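Local atomic coordinates of muramidase (Sodiomyces alcalophilus, PDB entry 6ZM8), a protein that probably hydrolyses the glycosidic backbone of bacterial cell-wall peptidoglycan, as a family 25 glycoside hydrolase (lysozyme, EC 3.2.1.17). Residues L94-N99 with I134-W140; S111-N115 with T145-F151. All blocks are in the same frame, centred on the assembly; numbering follows the deposited sequence.

Contact 1 (L94-N99 with I134-W140); sequences LDIEYN and IYTTTDW
Leu94 pairs with Ile134 and Asp95 with Tyr135 where strands 93-95 and 133-136 run parallel, the two strands of a beta-alpha-beta unit in the TIM-barrel-like fold of glycoside hydrolase family 25. Tyr135 N donates to Leu94 O (2.8 Å), and Ile96 N reaches Tyr135 O in a nearly straight bond (169°). Next along, Thr136 OG1 donates to Ile96 O at 2.8 Å. Asp95-Ile96-Glu97 matches the Asp-X-Glu motif that supplies acidic active-site residues in relatives, and a similar role is probable here. Tyr135 lies beside this pair: with CG swung opposite its own backbone N (chi1 171°), the ring runs alongside Asp95, whose OD1 is 3.2 Å from Tyr135 CD1. Glu97 is modelled in two conformers; in one, OE2 comes to the edge of the Tyr135 ring and a water donates both to it and to Tyr135 OH, so these OE2 contacts are less certain. Tyr135 OH also bonds Gln180. Farther along, one face of the Trp140 indole covers the backbone of Ile96 and Glu97, while Ile96 CG1 packs against Trp140 CH2 (3.5 Å) and Trp140 NE1 bonds Thr104 O. Tyr98 and Trp140 form an edge-to-face pair in which the indole edge meets the phenol face, planes 80° apart. Trp140 CB lies over that same ring, a CH-pi contact. Tyr98 OH donates to Asp139 OD2 at 2.6 Å, on the syn side but somewhat out of the carboxylate plane. Thr137, the N-cap of helix 138-145, places OG1 2.8 Å from Tyr98 OH and accepts from Trp140 N. Tyr98, just after the acidic motif, is therefore held to the helix start at its hydroxyl by polar contacts and at its ring by the edge-to-face and CH-pi contacts with Trp140.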
ATOM      1  N   LEU A  94       1.849   3.440   1.188  1.00  4.59           N
ATOM      2  CA  LEU A  94       3.280   3.662   1.046  1.00  4.69           C
ATOM      3  C   LEU A  94       3.960   2.285   1.045  1.00  4.55           C
ATOM      4  O   LEU A  94       3.968   1.603   2.075  1.00  5.01           O
ATOM      5  CB  LEU A  94       3.786   4.498   2.211  1.00  5.01           C
ATOM      6  CG  LEU A  94       5.298   4.726   2.218  1.00  5.49           C
ATOM      7  CD1 LEU A  94       5.754   5.532   1.003  1.00  5.94           C
ATOM      8  CD2 LEU A  94       5.714   5.418   3.501  1.00  6.64           C
ATOM      9  N   ASP A  95       4.537   1.902  -0.104  1.00  4.77           N
ATOM     10  CA  ASP A  95       5.288   0.644  -0.230  1.00  4.75           C
ATOM     11  C   ASP A  95       6.744   0.988   0.074  1.00  4.73           C
ATOM     12  O   ASP A  95       7.458   1.570  -0.773  1.00  5.25           O
ATOM     13  CB  ASP A  95       5.067   0.112  -1.637  1.00  5.53           C
ATOM     14  CG  ASP A  95       5.879  -1.093  -2.005  1.00  6.25           C
ATOM     15  OD1 ASP A  95       6.697  -1.532  -1.172  1.00  6.88           O
ATOM     16  OD2 ASP A  95       5.698  -1.590  -3.135  1.00 10.01           O
ATOM     17  N   ILE A  96       7.144   0.679   1.305  1.00  4.58           N
ATOM     18  CA  ILE A  96       8.438   1.063   1.857  1.00  4.88           C
ATOM     19  C   ILE A  96       9.184  -0.235   2.228  1.00  5.17           C
ATOM     20  O   ILE A  96       8.841  -0.913   3.214  1.00  5.95           O
ATOM     21  CB  ILE A  96       8.289   2.100   2.992  1.00  5.51           C
ATOM     22  CG1 ILE A  96       9.625   2.467   3.614  1.00  6.52           C
ATOM     23  CG2 ILE A  96       7.321   1.680   4.093  1.00  6.08           C
ATOM     24  CD1 ILE A  96      10.598   3.155   2.699  1.00  7.50           C
ATOM     25  N   GLU A  97      10.131  -0.604   1.377  1.00  5.44           N
ATOM     26  CA  GLU A  97      10.724  -1.923   1.420  0.70  5.92           C
ATOM     27  C   GLU A  97      12.128  -1.872   0.800  1.00  5.57           C
ATOM     28  O   GLU A  97      12.641  -0.824   0.436  1.00  6.16           O
ATOM     29  CB  GLU A  97       9.843  -2.936   0.652  0.70  6.64           C
ATOM     30  CG  GLU A  97       9.773  -2.628  -0.834  0.70  6.99           C
ATOM     31  CD  GLU A  97       9.056  -3.742  -1.594  0.70  7.84           C
ATOM     32  OE1 GLU A  97       9.745  -4.711  -2.004  0.70 11.00           O
ATOM     33  OE2 GLU A  97       7.856  -3.646  -1.832  0.70  7.13           O
ATOM     34  N   TYR A  98      12.698  -3.063   0.636  1.00  5.75           N
ATOM     35  CA  TYR A  98      14.086  -3.244   0.182  1.00  5.75           C
ATOM     36  C   TYR A  98      14.372  -2.389  -1.052  1.00  6.25           C
ATOM     37  O   TYR A  98      13.680  -2.440  -2.075  1.00  6.95           O
ATOM     38  CB  TYR A  98      14.330  -4.720  -0.209  1.00  6.36           C
ATOM     39  CG  TYR A  98      13.754  -5.710   0.781  1.00  5.83           C
ATOM     40  CD1 TYR A  98      14.481  -6.155   1.882  1.00  5.98           C
ATOM     41  CD2 TYR A  98      12.456  -6.183   0.625  1.00  6.33           C
ATOM     42  CE1 TYR A  98      13.909  -7.017   2.808  1.00  6.13           C
ATOM     43  CE2 TYR A  98      11.894  -7.051   1.522  1.00  6.43           C
ATOM     44  CZ  TYR A  98      12.609  -7.466   2.617  1.00  6.28           C
ATOM     45  OH  TYR A  98      11.969  -8.337   3.471  1.00  6.93           O
ATOM     46  N   ASN A  99      15.494  -1.674  -0.985  1.00  6.42           N
ATOM     47  CA  ASN A  99      15.978  -0.951  -2.172  1.00  6.68           C
ATOM     48  C   ASN A  99      16.156  -1.915  -3.350  1.00  8.67           C
ATOM     49  O   ASN A  99      16.902  -2.890  -3.230  1.00 10.23           O
ATOM     50  CB  ASN A  99      17.303  -0.332  -1.783  1.00  7.14           C
ATOM     51  CG  ASN A  99      17.920   0.541  -2.861  1.00  7.30           C
ATOM     52  OD1 ASN A  99      17.368   0.725  -3.958  1.00  7.97           O
ATOM     53  ND2 ASN A  99      19.080   1.091  -2.519  1.00  7.76           N
ATOM     54  N   ILE A 134       0.736   1.570   5.426  1.00  4.54           N
ATOM     55  CA  ILE A 134       2.153   1.257   5.236  1.00  4.54           C
ATOM     56  C   ILE A 134       2.273  -0.213   4.849  1.00  4.30           C
ATOM     57  O   ILE A 134       1.854  -1.092   5.618  1.00  4.80           O
ATOM     58  CB  ILE A 134       2.969   1.572   6.492  1.00  5.01           C
ATOM     59  CG1 ILE A 134       3.063   3.085   6.669  1.00  5.72           C
ATOM     60  CG2 ILE A 134       4.364   0.922   6.426  1.00  5.68           C
ATOM     61  CD1 ILE A 134       3.700   3.529   7.976  1.00  6.47           C
ATOM     62  N   TYR A 135       2.866  -0.452   3.669  1.00  4.33           N
ATOM     63  CA  TYR A 135       3.228  -1.801   3.212  1.00  4.31           C
ATOM     64  C   TYR A 135       4.718  -1.991   3.472  1.00  4.38           C
ATOM     65  O   TYR A 135       5.544  -1.190   3.017  1.00  4.74           O
ATOM     66  CB  TYR A 135       2.936  -1.964   1.726  1.00  4.70           C
ATOM     67  CG  TYR A 135       3.495  -3.257   1.138  1.00  5.07           C
ATOM     68  CD1 TYR A 135       4.813  -3.328   0.686  1.00  5.99           C
ATOM     69  CD2 TYR A 135       2.711  -4.393   1.019  1.00  5.18           C
ATOM     70  CE1 TYR A 135       5.324  -4.481   0.138  1.00  6.67           C
ATOM     71  CE2 TYR A 135       3.196  -5.560   0.435  1.00  5.33           C
ATOM     72  CZ  TYR A 135       4.521  -5.606  -0.015  1.00  5.91           C
ATOM     73  OH  TYR A 135       5.047  -6.710  -0.624  1.00  6.90           O
ATOM     74  N   THR A 136       5.043  -3.058   4.188  1.00  4.31           N
ATOM     75  CA  THR A 136       6.441  -3.365   4.465  1.00  4.46           C
ATOM     76  C   THR A 136       6.545  -4.845   4.859  1.00  4.44           C
ATOM     77  O   THR A 136       5.573  -5.598   4.813  1.00  4.87           O
ATOM     78  CB  THR A 136       6.990  -2.406   5.557  1.00  4.61           C
ATOM     79  OG1 THR A 136       8.421  -2.448   5.546  1.00  5.03           O
ATOM     80  CG2 THR A 136       6.465  -2.703   6.942  1.00  4.99           C
ATOM     81  N   THR A 137       7.768  -5.230   5.255  1.00  4.67           N
ATOM     82  CA  THR A 137       8.018  -6.517   5.866  1.00  4.72           C
ATOM     83  C   THR A 137       8.617  -6.286   7.241  1.00  4.76           C
ATOM     84  O   THR A 137       9.276  -5.278   7.499  1.00  5.06           O
ATOM     85  CB  THR A 137       8.955  -7.394   5.028  1.00  4.99           C
ATOM     86  OG1 THR A 137      10.253  -6.797   5.076  1.00  5.46           O
ATOM     87  CG2 THR A 137       8.460  -7.550   3.604  1.00  5.69           C
ATOM     88  N   THR A 138       8.423  -7.259   8.150  1.00  5.00           N
ATOM     89  CA  THR A 138       8.948  -7.072   9.488  1.00  5.22           C
ATOM     90  C   THR A 138      10.482  -6.988   9.482  1.00  5.36           C
ATOM     91  O   THR A 138      11.061  -6.184  10.222  1.00  5.83           O
ATOM     92  CB  THR A 138       8.428  -8.159  10.429  1.00  6.00           C
ATOM     93  OG1 THR A 138       7.022  -8.010  10.409  1.00  6.78           O
ATOM     94  CG2 THR A 138       8.983  -8.027  11.826  1.00  7.12           C
ATOM     95  N   ASP A 139      11.114  -7.808   8.668  1.00  5.42           N
ATOM     96  CA  ASP A 139      12.577  -7.804   8.624  1.00  5.84           C
ATOM     97  C   ASP A 139      13.112  -6.490   8.039  1.00  5.55           C
ATOM     98  O   ASP A 139      14.091  -5.940   8.578  1.00  6.58           O
ATOM     99  CB  ASP A 139      13.105  -9.047   7.884  1.00  6.65           C
ATOM    100  CG  ASP A 139      12.486  -9.269   6.509  1.00  6.96           C
ATOM    101  OD1 ASP A 139      11.261  -9.471   6.451  1.00  7.78           O
ATOM    102  OD2 ASP A 139      13.241  -9.238   5.509  1.00  8.21           O
ATOM    103  N   TRP A 140      12.513  -5.977   6.970  1.00  5.24           N
ATOM    104  CA  TRP A 140      13.003  -4.689   6.435  1.00  5.26           C
ATOM    105  C   TRP A 140      12.793  -3.592   7.471  1.00  5.18           C
ATOM    106  O   TRP A 140      13.661  -2.765   7.735  1.00  5.56           O
ATOM    107  CB  TRP A 140      12.306  -4.328   5.116  1.00  5.36           C
ATOM    108  CG  TRP A 140      12.881  -3.071   4.505  1.00  5.42           C
ATOM    109  CD1 TRP A 140      13.893  -3.022   3.606  1.00  6.06           C
ATOM    110  CD2 TRP A 140      12.530  -1.708   4.791  1.00  5.13           C
ATOM    111  NE1 TRP A 140      14.215  -1.725   3.290  1.00  6.21           N
ATOM    112  CE2 TRP A 140      13.406  -0.894   4.024  1.00  5.58           C
ATOM    113  CE3 TRP A 140      11.602  -1.085   5.639  1.00  5.25           C
ATOM    114  CZ2 TRP A 140      13.380   0.489   4.094  1.00  5.57           C
ATOM    115  CZ3 TRP A 140      11.601   0.303   5.733  1.00  5.37           C
ATOM    116  CH2 TRP A 140      12.487   1.079   4.971  1.00  5.56           C
TER
HETATM  117  O   HOH W   1       6.505  -5.910  -2.890  1.00 16.95           O

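Contact 2 (S111-N115 with T145-F151)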
ATOM      1  N   SER A 111      16.989   6.501  12.117  1.00  6.05           N
ATOM      2  CA  SER A 111      16.236   7.677  12.500  1.00  6.12           C
ATOM      3  C   SER A 111      15.923   8.566  11.295  1.00  5.92           C
ATOM      4  O   SER A 111      14.839   9.140  11.207  1.00  6.30           O
ATOM      5  CB  SER A 111      17.000   8.425  13.589  1.00  6.56           C
ATOM      6  OG  SER A 111      18.280   8.853  13.132  1.00  6.52           O
ATOM      7  N   ALA A 112      16.856   8.677  10.328  1.00  5.73           N
ATOM      8  CA  ALA A 112      16.572   9.436   9.128  1.00  5.65           C
ATOM      9  C   ALA A 112      15.429   8.767   8.347  1.00  5.47           C
ATOM     10  O   ALA A 112      14.600   9.458   7.725  1.00  5.70           O
ATOM     11  CB  ALA A 112      17.782   9.612   8.244  1.00  6.29           C
ATOM     12  N   MET A 113      15.408   7.450   8.316  1.00  5.37           N
ATOM     13  CA  MET A 113      14.343   6.738   7.612  1.00  5.24           C
ATOM     14  C   MET A 113      12.988   6.988   8.286  1.00  5.17           C
ATOM     15  O   MET A 113      11.985   7.228   7.617  1.00  5.50           O
ATOM     16  CB  MET A 113      14.670   5.244   7.563  1.00  5.46           C
ATOM     17  CG  MET A 113      13.655   4.449   6.743  1.00  5.53           C
ATOM     18  SD  MET A 113      13.581   4.842   5.002  1.00  6.00           S
ATOM     19  CE  MET A 113      15.070   4.016   4.451  1.00  6.91           C
ATOM     20  N   VAL A 114      12.960   6.929   9.630  1.00  5.33           N
ATOM     21  CA  VAL A 114      11.728   7.257  10.348  1.00  5.56           C
ATOM     22  C   VAL A 114      11.285   8.672   9.998  1.00  5.50           C
ATOM     23  O   VAL A 114      10.096   8.911   9.746  1.00  5.83           O
ATOM     24  CB  VAL A 114      11.932   7.068  11.854  1.00  6.22           C
ATOM     25  CG1 VAL A 114      10.779   7.662  12.665  1.00  7.20           C
ATOM     26  CG2 VAL A 114      12.103   5.594  12.195  1.00  6.83           C
ATOM     27  N   ASN A 115      12.213   9.638   9.971  1.00  5.71           N
ATOM     28  CA  ASN A 115      11.826  10.993   9.629  1.00  5.82           C
ATOM     29  C   ASN A 115      11.276  11.082   8.198  1.00  5.66           C
ATOM     30  O   ASN A 115      10.341  11.863   7.954  1.00  6.22           O
ATOM     31  CB  ASN A 115      13.025  11.956   9.757  1.00  6.33           C
ATOM     32  CG  ASN A 115      13.494  12.165  11.178  1.00  7.05           C
ATOM     33  OD1 ASN A 115      12.832  11.771  12.136  1.00  8.72           O
ATOM     34  ND2 ASN A 115      14.651  12.798  11.285  1.00  7.87           N
ATOM     35  N   THR A 145      14.330   0.825  10.098  1.00  5.54           N
ATOM     36  CA  THR A 145      13.728   1.846  10.970  1.00  5.72           C
ATOM     37  C   THR A 145      14.087   1.616  12.430  1.00  5.95           C
ATOM     38  O   THR A 145      13.638   2.394  13.272  1.00  6.88           O
ATOM     39  CB  THR A 145      12.184   1.944  10.855  1.00  5.69           C
ATOM     40  OG1 THR A 145      11.554   0.872  11.568  1.00  5.68           O
ATOM     41  CG2 THR A 145      11.706   2.020   9.427  1.00  6.15           C
ATOM     42  N   GLY A 146      14.855   0.571  12.743  1.00  6.31           N
ATOM     43  CA  GLY A 146      15.040   0.207  14.148  1.00  7.08           C
ATOM     44  C   GLY A 146      13.781  -0.371  14.757  1.00  6.98           C
ATOM     45  O   GLY A 146      13.593  -0.315  15.978  1.00  8.59           O
ATOM     46  N   ASN A 147      12.905  -0.928  13.920  1.00  6.13           N
ATOM     47  CA  ASN A 147      11.622  -1.474  14.371  1.00  5.98           C
ATOM     48  C   ASN A 147      10.801  -0.389  15.076  1.00  6.18           C
ATOM     49  O   ASN A 147      10.361  -0.561  16.228  1.00  7.31           O
ATOM     50  CB  ASN A 147      11.779  -2.748  15.195  1.00  6.70           C
ATOM     51  CG  ASN A 147      10.568  -3.670  15.070  1.00  6.85           C
ATOM     52  OD1 ASN A 147       9.635  -3.392  14.323  1.00  6.93           O
ATOM     53  ND2 ASN A 147      10.608  -4.762  15.792  1.00  8.83           N
ATOM     54  N   SER A 148      10.567   0.710  14.369  1.00  6.15           N
ATOM     55  CA  SER A 148       9.895   1.868  14.961  1.00  6.43           C
ATOM     56  C   SER A 148       8.397   1.626  15.157  1.00  6.02           C
ATOM     57  O   SER A 148       7.715   1.201  14.205  1.00  6.46           O
ATOM     58  CB  SER A 148      10.066   3.049  14.023  1.00  6.99           C
ATOM     59  OG  SER A 148       9.365   4.185  14.515  1.00  7.44           O
ATOM     60  N   ASN A 149       7.884   2.036  16.308  1.00  6.37           N
ATOM     61  CA  ASN A 149       6.441   1.992  16.580  1.00  6.54           C
ATOM     62  C   ASN A 149       5.739   3.308  16.233  1.00  6.98           C
ATOM     63  O   ASN A 149       4.562   3.441  16.553  1.00  8.21           O
ATOM     64  CB  ASN A 149       6.152   1.608  18.016  1.00  7.88           C
ATOM     65  CG  ASN A 149       6.618   2.634  19.001  1.00  9.61           C
ATOM     66  OD1 ASN A 149       7.015   3.731  18.660  1.00 10.15           O
ATOM     67  ND2 ASN A 149       6.545   2.263  20.286  1.00 14.01           N
ATOM     68  N   ARG A 150       6.412   4.243  15.573  1.00  6.78           N
ATOM     69  CA  ARG A 150       5.915   5.620  15.478  1.00  7.89           C
ATOM     70  C   ARG A 150       4.665   5.782  14.646  1.00  6.56           C
ATOM     71  O   ARG A 150       3.991   6.795  14.789  1.00  7.46           O
ATOM     72  CB  ARG A 150       7.029   6.549  15.018  1.00 11.28           C
ATOM     73  CG  ARG A 150       7.958   6.732  16.250  1.00 16.42           C
ATOM     74  CD  ARG A 150       8.863   7.926  16.290  1.00 20.96           C
ATOM     75  NE  ARG A 150       8.615   8.748  15.113  1.00 36.69           N
ATOM     76  CZ  ARG A 150       8.332  10.038  15.037  1.00 35.94           C
ATOM     77  NH1 ARG A 150       8.236  10.824  16.117  1.00 41.27           N
ATOM     78  NH2 ARG A 150       8.110  10.502  13.814  1.00 25.44           N
ATOM     79  N   PHE A 151       4.376   4.844  13.752  1.00  6.33           N
ATOM     80  CA  PHE A 151       3.290   5.017  12.775  1.00  6.21           C
ATOM     81  C   PHE A 151       2.091   4.133  13.083  1.00  6.22           C
ATOM     82  O   PHE A 151       1.056   4.311  12.425  1.00  7.16           O
ATOM     83  CB  PHE A 151       3.799   4.730  11.361  1.00  6.35           C
ATOM     84  CG  PHE A 151       5.010   5.571  11.078  1.00  6.23           C
ATOM     85  CD1 PHE A 151       4.905   6.945  10.903  1.00  7.29           C
ATOM     86  CD2 PHE A 151       6.261   5.005  11.058  1.00  7.73           C
ATOM     87  CE1 PHE A 151       6.044   7.733  10.792  1.00  8.15           C
ATOM     88  CE2 PHE A 151       7.401   5.808  10.939  1.00  8.63           C
ATOM     89  CZ  PHE A 151       7.286   7.160  10.804  1.00  8.49           C
TER
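Val114, on helix 110-128, fits its two methyl groups into the bend of the chain that follows helix 138-145, and it makes most of this contact. This is plain structural packing in the TIM-barrel-like fold, joining the helix of a beta-alpha-beta unit to the loop before strand 157-160. Val114 CG2 sits 3.7 Å from Ser148 CB and equally close to the carbonyl oxygen of Thr145. The second methyl faces Phe151 and Arg150: chi1 of 168° sets CG1 opposite the backbone N, from where it reaches Phe151 CZ at 4.0 Å. That CZ also points, near the plane of its ring, at Val114 O (3.5 Å), so the Phe151 edge meets both side chain and backbone of one helical residue. Met113 adds only a light touch, its CG to Thr145 CG2.

The bend is shaped by its own hydrogen bonds. Thr145 OG1 accepts from Ser148 N at 3.0 Å, an ST motif, and also bonds Trp141 O; Ser148 OG accepts from Arg150 N at 3.1 Å, an ST turn. Replacing Ser148 with an alanine would probably leave Arg150 N without this acceptor and the turn freer to shift under Val114.

Arg150 forms the looser, exposed side. Its side chain crosses Val114 at about a right angle, with NE 3.4 Å from CG1 but without a polar partner in the model, although it is buried by the contact. Its NH2 instead forms a salt bridge with Glu118, one turn farther along the helix. No hydrogen bond joins the two segments; cohesion is apolar at Val114 and Phe151, and the Arg150-Glu118 salt bridge probably adds to it on the solvent side.

Contacts 1 and 2 are centred 12 Å apart and alternate along the chain: helix 110-128 follows strand 93-95 and leads to strand 133-136, while helix 138-145 runs from contact 1 into the bend of contact 2. Their side chains meet directly. Ile134 CD1 packs on Phe151 CB at 3.6 Å, and Met113 SD touches both Trp140 CH2 (3.9 Å) and Ile96 CD1 (4.1 Å), making one continuous apolar layer. Contact 1, its centre about 10 Å from the centre of the chain, holds the probable active-site acids Asp95 and Glu97; contact 2 packs helix and bend farther out, its centre about 17 Å from the chain's.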